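Local coordinates for protein glycosaminoglycan xylosylkinase (Hydra vulgaris, PDB 5XOM) that probably transfers phosphate from a nucleotide to xylose in the linkage region of proteoglycans, as a secretory-pathway kinase of the Fam20 family, at residues Ala138-Arg149 and Asp262-Ile273. Numbering follows the deposited sequence.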
ATOM      1  N   ALA A 138      -2.964  -1.345 -21.395  1.00 24.99           N
ATOM      2  CA  ALA A 138      -4.210  -0.814 -20.850  1.00 22.22           C
ATOM      3  C   ALA A 138      -4.268  -0.976 -19.333  1.00 20.84           C
ATOM      4  O   ALA A 138      -4.780  -0.102 -18.627  1.00 21.07           O
ATOM      5  CB  ALA A 138      -5.405  -1.505 -21.509  1.00 18.81           C
ATOM      6  N   PHE A 139      -3.743  -2.085 -18.810  1.00 24.28           N
ATOM      7  CA  PHE A 139      -3.767  -2.273 -17.367  1.00 22.86           C
ATOM      8  C   PHE A 139      -2.897  -1.237 -16.657  1.00 19.45           C
ATOM      9  O   PHE A 139      -3.335  -0.617 -15.682  1.00 24.75           O
ATOM     10  CB  PHE A 139      -3.332  -3.695 -17.012  1.00 21.45           C
ATOM     11  CG  PHE A 139      -2.782  -3.827 -15.628  1.00 23.69           C
ATOM     12  CD1 PHE A 139      -3.598  -3.666 -14.517  1.00 23.33           C
ATOM     13  CD2 PHE A 139      -1.443  -4.123 -15.435  1.00 20.20           C
ATOM     14  CE1 PHE A 139      -3.083  -3.785 -13.240  1.00 26.36           C
ATOM     15  CE2 PHE A 139      -0.920  -4.247 -14.163  1.00 24.51           C
ATOM     16  CZ  PHE A 139      -1.739  -4.077 -13.063  1.00 26.86           C
ATOM     17  N   HIS A 140      -1.684  -0.993 -17.153  1.00 18.05           N
ATOM     18  CA  HIS A 140      -0.842  -0.003 -16.488  1.00 22.34           C
ATOM     19  C   HIS A 140      -1.369   1.408 -16.681  1.00 20.08           C
ATOM     20  O   HIS A 140      -1.214   2.251 -15.790  1.00 23.80           O
ATOM     21  CB  HIS A 140       0.598  -0.112 -16.973  1.00 18.24           C
ATOM     22  CG  HIS A 140       1.283  -1.338 -16.475  1.00 25.22           C
ATOM     23  ND1 HIS A 140       1.689  -1.474 -15.165  1.00 17.66           N
ATOM     24  CD2 HIS A 140       1.606  -2.496 -17.095  1.00 21.46           C
ATOM     25  CE1 HIS A 140       2.241  -2.664 -15.002  1.00 17.57           C
ATOM     26  NE2 HIS A 140       2.204  -3.302 -16.157  1.00 19.44           N
ATOM     27  N   LEU A 141      -1.997   1.695 -17.820  1.00 19.59           N
ATOM     28  CA  LEU A 141      -2.561   3.025 -17.980  1.00 18.92           C
ATOM     29  C   LEU A 141      -3.759   3.218 -17.059  1.00 21.59           C
ATOM     30  O   LEU A 141      -4.008   4.330 -16.588  1.00 19.76           O
ATOM     31  CB  LEU A 141      -2.951   3.274 -19.437  1.00 19.48           C
ATOM     32  CG  LEU A 141      -3.725   4.568 -19.648  1.00 24.11           C
ATOM     33  CD1 LEU A 141      -2.729   5.719 -19.640  1.00 26.96           C
ATOM     34  CD2 LEU A 141      -4.525   4.565 -20.946  1.00 29.08           C
ATOM     35  N   ASP A 142      -4.480   2.136 -16.767  1.00 22.08           N
ATOM     36  CA  ASP A 142      -5.615   2.211 -15.850  1.00 25.21           C
ATOM     37  C   ASP A 142      -5.162   2.605 -14.447  1.00 27.45           C
ATOM     38  O   ASP A 142      -5.820   3.410 -13.780  1.00 28.32           O
ATOM     39  CB  ASP A 142      -6.331   0.860 -15.830  1.00 24.06           C
ATOM     40  CG  ASP A 142      -7.301   0.717 -14.672  1.00 29.01           C
ATOM     41  OD1 ASP A 142      -6.878   0.271 -13.585  1.00 28.45           O
ATOM     42  OD2 ASP A 142      -8.494   1.028 -14.848  1.00 29.14           O
ATOM     43  N   ARG A 143      -4.004   2.095 -14.009  1.00 22.57           N
ATOM     44  CA  ARG A 143      -3.441   2.519 -12.728  1.00 26.02           C
ATOM     45  C   ARG A 143      -2.863   3.927 -12.819  1.00 26.23           C
ATOM     46  O   ARG A 143      -3.056   4.742 -11.909  1.00 29.16           O
ATOM     47  CB  ARG A 143      -2.376   1.525 -12.275  1.00 21.51           C
ATOM     48  CG  ARG A 143      -2.886   0.105 -12.212  1.00 22.10           C
ATOM     49  CD  ARG A 143      -1.884  -0.823 -11.567  1.00 19.39           C
ATOM     50  NE  ARG A 143      -1.731  -0.525 -10.145  1.00 28.56           N
ATOM     51  CZ  ARG A 143      -0.599  -0.108  -9.592  1.00 36.87           C
ATOM     52  NH1 ARG A 143       0.489   0.049 -10.339  1.00 42.23           N
ATOM     53  NH2 ARG A 143      -0.543   0.142  -8.292  1.00 36.64           N
ATOM     54  N   LEU A 144      -2.159   4.232 -13.917  1.00 23.66           N
ATOM     55  CA  LEU A 144      -1.537   5.546 -14.071  1.00 21.37           C
ATOM     56  C   LEU A 144      -2.577   6.665 -14.036  1.00 29.72           C
ATOM     57  O   LEU A 144      -2.343   7.724 -13.442  1.00 29.22           O
ATOM     58  CB  LEU A 144      -0.734   5.594 -15.375  1.00 21.66           C
ATOM     59  CG  LEU A 144      -0.109   6.935 -15.767  1.00 29.56           C
ATOM     60  CD1 LEU A 144       0.858   7.385 -14.684  1.00 25.89           C
ATOM     61  CD2 LEU A 144       0.592   6.830 -17.122  1.00 27.07           C
ATOM     62  N   LEU A 145      -3.730   6.455 -14.666  1.00 29.83           N
ATOM     63  CA  LEU A 145      -4.770   7.473 -14.662  1.00 29.33           C
ATOM     64  C   LEU A 145      -5.624   7.456 -13.402  1.00 26.92           C
ATOM     65  O   LEU A 145      -6.520   8.299 -13.274  1.00 26.26           O
ATOM     66  CB  LEU A 145      -5.680   7.319 -15.882  1.00 27.95           C
ATOM     67  CG  LEU A 145      -5.069   7.464 -17.272  1.00 35.45           C
ATOM     68  CD1 LEU A 145      -6.073   7.025 -18.332  1.00 29.67           C
ATOM     69  CD2 LEU A 145      -4.598   8.901 -17.502  1.00 30.76           C
ATOM     70  N   GLY A 146      -5.374   6.533 -12.472  1.00 26.93           N
ATOM     71  CA  GLY A 146      -6.112   6.507 -11.225  1.00 25.49           C
ATOM     72  C   GLY A 146      -7.489   5.893 -11.300  1.00 33.68           C
ATOM     73  O   GLY A 146      -8.289   6.091 -10.381  1.00 34.08           O
ATOM     74  N   PHE A 147      -7.805   5.164 -12.374  1.00 32.52           N
ATOM     75  CA  PHE A 147      -9.097   4.490 -12.451  1.00 30.19           C
ATOM     76  C   PHE A 147      -9.125   3.248 -11.561  1.00 28.37           C
ATOM     77  O   PHE A 147     -10.105   3.012 -10.849  1.00 24.09           O
ATOM     78  CB  PHE A 147      -9.421   4.122 -13.902  1.00 25.53           C
ATOM     79  CG  PHE A 147      -9.783   5.298 -14.766  1.00 29.06           C
ATOM     80  CD1 PHE A 147     -10.699   6.243 -14.333  1.00 38.86           C
ATOM     81  CD2 PHE A 147      -9.205   5.461 -16.013  1.00 32.76           C
ATOM     82  CE1 PHE A 147     -11.036   7.327 -15.128  1.00 32.98           C
ATOM     83  CE2 PHE A 147      -9.541   6.541 -16.816  1.00 27.02           C
ATOM     84  CZ  PHE A 147     -10.456   7.476 -16.368  1.00 29.44           C
ATOM     85  N   TYR A 148      -8.063   2.439 -11.604  1.00 24.86           N
ATOM     86  CA  TYR A 148      -7.928   1.228 -10.788  1.00 25.96           C
ATOM     87  C   TYR A 148      -9.093   0.252 -11.001  1.00 30.14           C
ATOM     88  O   TYR A 148      -9.566  -0.393 -10.065  1.00 29.88           O
ATOM     89  CB  TYR A 148      -7.763   1.578  -9.300  1.00 29.39           C
ATOM     90  CG  TYR A 148      -6.503   2.390  -9.015  1.00 26.79           C
ATOM     91  CD1 TYR A 148      -5.243   1.807  -9.105  1.00 23.07           C
ATOM     92  CD2 TYR A 148      -6.575   3.737  -8.671  1.00 31.04           C
ATOM     93  CE1 TYR A 148      -4.093   2.538  -8.865  1.00 25.85           C
ATOM     94  CE2 TYR A 148      -5.424   4.478  -8.426  1.00 26.28           C
ATOM     95  CZ  TYR A 148      -4.191   3.874  -8.525  1.00 29.86           C
ATOM     96  OH  TYR A 148      -3.051   4.607  -8.290  1.00 29.82           O
ATOM     97  N   ARG A 149      -9.533   0.106 -12.254  1.00 25.13           N
ATOM     98  CA  ARG A 149     -10.665  -0.740 -12.621  1.00 26.69           C
ATOM     99  C   ARG A 149     -10.297  -1.901 -13.526  1.00 26.68           C
ATOM    100  O   ARG A 149     -11.204  -2.539 -14.083  1.00 26.22           O
ATOM    101  CB  ARG A 149     -11.733   0.090 -13.315  1.00 29.03           C
ATOM    102  CG  ARG A 149     -12.140   1.209 -12.473  1.00 39.03           C
ATOM    103  CD  ARG A 149     -13.019   2.215 -13.140  1.00 31.25           C
ATOM    104  NE  ARG A 149     -12.896   3.399 -12.315  1.00 33.43           N
ATOM    105  CZ  ARG A 149     -13.543   4.529 -12.494  1.00 27.56           C
ATOM    106  NH1 ARG A 149     -14.430   4.692 -13.483  1.00 27.24           N
ATOM    107  NH2 ARG A 149     -13.312   5.518 -11.646  1.00 39.81           N
ATOM    108  N   ASP A 262     -19.487   6.485 -14.810  1.00 33.16           N
ATOM    109  CA  ASP A 262     -18.554   5.395 -15.086  1.00 33.20           C
ATOM    110  C   ASP A 262     -18.362   5.213 -16.585  1.00 31.77           C
ATOM    111  O   ASP A 262     -17.229   5.070 -17.062  1.00 30.11           O
ATOM    112  CB  ASP A 262     -19.035   4.093 -14.442  1.00 34.19           C
ATOM    113  CG  ASP A 262     -18.703   4.008 -12.957  1.00 38.29           C
ATOM    114  OD1 ASP A 262     -18.173   4.992 -12.392  1.00 39.37           O
ATOM    115  OD2 ASP A 262     -18.973   2.950 -12.353  1.00 37.91           O
ATOM    116  N   LEU A 263     -19.459   5.208 -17.350  1.00 29.73           N
ATOM    117  CA  LEU A 263     -19.323   5.026 -18.794  1.00 35.03           C
ATOM    118  C   LEU A 263     -18.598   6.193 -19.447  1.00 34.34           C
ATOM    119  O   LEU A 263     -17.913   6.006 -20.460  1.00 31.88           O
ATOM    120  CB  LEU A 263     -20.691   4.835 -19.451  1.00 35.73           C
ATOM    121  CG  LEU A 263     -21.509   3.605 -19.053  1.00 36.25           C
ATOM    122  CD1 LEU A 263     -22.835   3.584 -19.799  1.00 33.99           C
ATOM    123  CD2 LEU A 263     -20.729   2.320 -19.299  1.00 34.87           C
ATOM    124  N   ILE A 264     -18.708   7.393 -18.873  1.00 32.40           N
ATOM    125  CA  ILE A 264     -17.966   8.530 -19.405  1.00 30.21           C
ATOM    126  C   ILE A 264     -16.480   8.398 -19.077  1.00 39.10           C
ATOM    127  O   ILE A 264     -15.622   8.647 -19.934  1.00 35.29           O
ATOM    128  CB  ILE A 264     -18.575   9.845 -18.888  1.00 29.83           C
ATOM    129  CG1 ILE A 264     -20.033   9.962 -19.361  1.00 32.44           C
ATOM    130  CG2 ILE A 264     -17.764  11.030 -19.372  1.00 35.74           C
ATOM    131  CD1 ILE A 264     -20.788  11.184 -18.849  1.00 36.86           C
ATOM    132  N   ASP A 265     -16.150   8.002 -17.839  1.00 27.23           N
ATOM    133  CA  ASP A 265     -14.772   7.640 -17.501  1.00 29.03           C
ATOM    134  C   ASP A 265     -14.216   6.626 -18.492  1.00 35.38           C
ATOM    135  O   ASP A 265     -13.121   6.799 -19.041  1.00 30.25           O
ATOM    136  CB  ASP A 265     -14.692   7.046 -16.089  1.00 35.31           C
ATOM    137  CG  ASP A 265     -14.725   8.093 -14.986  1.00 41.99           C
ATOM    138  OD1 ASP A 265     -14.575   9.297 -15.278  1.00 35.79           O
ATOM    139  OD2 ASP A 265     -14.873   7.689 -13.809  1.00 40.78           O
ATOM    140  N   THR A 266     -14.959   5.537 -18.705  1.00 29.53           N
ATOM    141  CA  THR A 266     -14.471   4.445 -19.535  1.00 27.35           C
ATOM    142  C   THR A 266     -14.395   4.841 -21.006  1.00 27.11           C
ATOM    143  O   THR A 266     -13.564   4.301 -21.746  1.00 28.69           O
ATOM    144  CB  THR A 266     -15.351   3.210 -19.322  1.00 31.82           C
ATOM    145  OG1 THR A 266     -15.228   2.776 -17.961  1.00 31.83           O
ATOM    146  CG2 THR A 266     -14.939   2.059 -20.242  1.00 27.98           C
ATOM    147  N   SER A 267     -15.234   5.783 -21.449  1.00 29.22           N
ATOM    148  CA  SER A 267     -15.122   6.246 -22.828  1.00 31.23           C
ATOM    149  C   SER A 267     -13.844   7.049 -23.035  1.00 28.45           C
ATOM    150  O   SER A 267     -13.236   6.981 -24.110  1.00 28.05           O
ATOM    151  CB  SER A 267     -16.343   7.081 -23.215  1.00 33.06           C
ATOM    152  OG  SER A 267     -16.273   8.382 -22.659  1.00 33.25           O
ATOM    153  N   ILE A 268     -13.407   7.786 -22.013  1.00 26.78           N
ATOM    154  CA  ILE A 268     -12.126   8.480 -22.081  1.00 27.75           C
ATOM    155  C   ILE A 268     -10.984   7.473 -22.116  1.00 33.40           C
ATOM    156  O   ILE A 268     -10.049   7.591 -22.919  1.00 31.62           O
ATOM    157  CB  ILE A 268     -11.986   9.450 -20.893  1.00 25.69           C
ATOM    158  CG1 ILE A 268     -12.935  10.639 -21.060  1.00 28.32           C
ATOM    159  CG2 ILE A 268     -10.540   9.915 -20.729  1.00 25.23           C
ATOM    160  CD1 ILE A 268     -13.084  11.472 -19.806  1.00 30.96           C
ATOM    161  N   PHE A 269     -11.048   6.461 -21.247  1.00 29.78           N
ATOM    162  CA  PHE A 269     -10.016   5.432 -21.221  1.00 30.61           C
ATOM    163  C   PHE A 269      -9.979   4.665 -22.539  1.00 25.43           C
ATOM    164  O   PHE A 269      -8.904   4.427 -23.097  1.00 25.43           O
ATOM    165  CB  PHE A 269     -10.275   4.503 -20.033  1.00 22.46           C
ATOM    166  CG  PHE A 269      -9.408   3.268 -19.993  1.00 21.89           C
ATOM    167  CD1 PHE A 269      -8.113   3.327 -19.495  1.00 22.98           C
ATOM    168  CD2 PHE A 269      -9.914   2.034 -20.386  1.00 22.00           C
ATOM    169  CE1 PHE A 269      -7.321   2.195 -19.426  1.00 20.97           C
ATOM    170  CE2 PHE A 269      -9.123   0.882 -20.315  1.00 23.12           C
ATOM    171  CZ  PHE A 269      -7.821   0.971 -19.832  1.00 22.86           C
ATOM    172  N   ASP A 270     -11.150   4.300 -23.067  1.00 24.80           N
ATOM    173  CA  ASP A 270     -11.195   3.580 -24.336  1.00 27.87           C
ATOM    174  C   ASP A 270     -10.721   4.445 -25.495  1.00 31.25           C
ATOM    175  O   ASP A 270     -10.114   3.932 -26.446  1.00 24.96           O
ATOM    176  CB  ASP A 270     -12.610   3.063 -24.600  1.00 24.47           C
ATOM    177  CG  ASP A 270     -12.917   1.789 -23.827  1.00 34.36           C
ATOM    178  OD1 ASP A 270     -11.959   1.054 -23.473  1.00 33.33           O
ATOM    179  OD2 ASP A 270     -14.107   1.513 -23.573  1.00 32.51           O
ATOM    180  N   PHE A 271     -10.999   5.746 -25.438  1.00 29.94           N
ATOM    181  CA  PHE A 271     -10.549   6.650 -26.492  1.00 24.02           C
ATOM    182  C   PHE A 271      -9.031   6.759 -26.514  1.00 23.43           C
ATOM    183  O   PHE A 271      -8.429   6.799 -27.595  1.00 26.28           O
ATOM    184  CB  PHE A 271     -11.188   8.024 -26.321  1.00 29.01           C
ATOM    185  CG  PHE A 271     -10.600   9.083 -27.216  1.00 30.75           C
ATOM    186  CD1 PHE A 271     -10.816   9.066 -28.586  1.00 33.68           C
ATOM    187  CD2 PHE A 271      -9.789  10.070 -26.688  1.00 32.81           C
ATOM    188  CE1 PHE A 271     -10.254  10.052 -29.407  1.00 30.20           C
ATOM    189  CE2 PHE A 271      -9.225  11.042 -27.503  1.00 33.88           C
ATOM    190  CZ  PHE A 271      -9.456  11.035 -28.855  1.00 32.50           C
ATOM    191  N   LEU A 272      -8.387   6.821 -25.340  1.00 23.09           N
ATOM    192  CA  LEU A 272      -6.929   6.936 -25.319  1.00 28.17           C
ATOM    193  C   LEU A 272      -6.253   5.695 -25.887  1.00 25.61           C
ATOM    194  O   LEU A 272      -5.222   5.802 -26.559  1.00 21.98           O
ATOM    195  CB  LEU A 272      -6.411   7.211 -23.906  1.00 26.37           C
ATOM    196  CG  LEU A 272      -6.965   8.443 -23.198  1.00 32.33           C
ATOM    197  CD1 LEU A 272      -6.802   8.293 -21.687  1.00 29.18           C
ATOM    198  CD2 LEU A 272      -6.284   9.705 -23.741  1.00 25.46           C
ATOM    199  N   ILE A 273      -6.800   4.504 -25.619  1.00 30.43           N
ATOM    200  CA  ILE A 273      -6.167   3.281 -26.108  1.00 23.53           C
ATOM    201  C   ILE A 273      -6.680   2.859 -27.478  1.00 26.17           C
ATOM    202  O   ILE A 273      -6.108   1.938 -28.083  1.00 29.23           O
ATOM    203  CB  ILE A 273      -6.330   2.126 -25.096  1.00 25.11           C
ATOM    204  CG1 ILE A 273      -7.795   1.698 -24.967  1.00 20.81           C
ATOM    205  CG2 ILE A 273      -5.747   2.532 -23.740  1.00 20.22           C
ATOM    206  CD1 ILE A 273      -8.002   0.527 -24.012  1.00 21.35           C
TER
HETATM  207  O   HOH W   1     -15.925   2.763 -15.108  1.00 29.41           O
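Phe269 drives its ring between helix 259-273 and helix 132-144, and the contact illustrates how an apolar wedge and a charged cluster can share one helix interface. CG of Phe269 stands anti to the backbone N (chi1 171°), which carries the ring out to the neighbouring helix, where its edge, at CZ, meets the carbonyl oxygen Ala138 O at 3.4 Å in the ring plane. Leu141 runs antiparallel alongside this ring, touching it with CD2, which also lies 3.7 Å from Ile273 CG2. Farther along, Leu145 and Leu272 meet tip to tip, their CD1 atoms 3.7 Å apart. Gly146 then ends helix 132-144 in a Schellman motif, after which Phe147 turns back over the partner helix, its CE2 3.9 Å from Phe269 CB.

Beyond this close apolar half, the Arg149 end is polar and hydrated, though still buried, and is held by directed bonds and one water. Arg149 reaches over with an extended chain to form a salt bridge in which its NH1 donates to the anti lone pair of Asp265 OD2 at 3.0 Å and NH2 adds a weak bond. Phe147 CD1 covers one guanidinium face, and Phe147 O receives NE from above the carbonyl plane, so the group is restrained in its rotation. NH1 also donates to a water shared with Thr266 OG1, whereas Asp262 OD1 makes only a long salt bridge, 3.9 Å from Arg149 NH1, with no N-H pointing at it. A methionine in place of Arg149 would probably leave that water without its donor and Asp265 without one of its cationic partners, more dependent on Arg322 and Thr325. Because Asp262 in turn pairs with Arg60 and Arg322, the chemistry suggests that the negative charges of Asp262 and Asp265 are probably offset by these arginines and Arg149, joining the turn after helix 132-144 to helix 259-273 within the kinase-like fold.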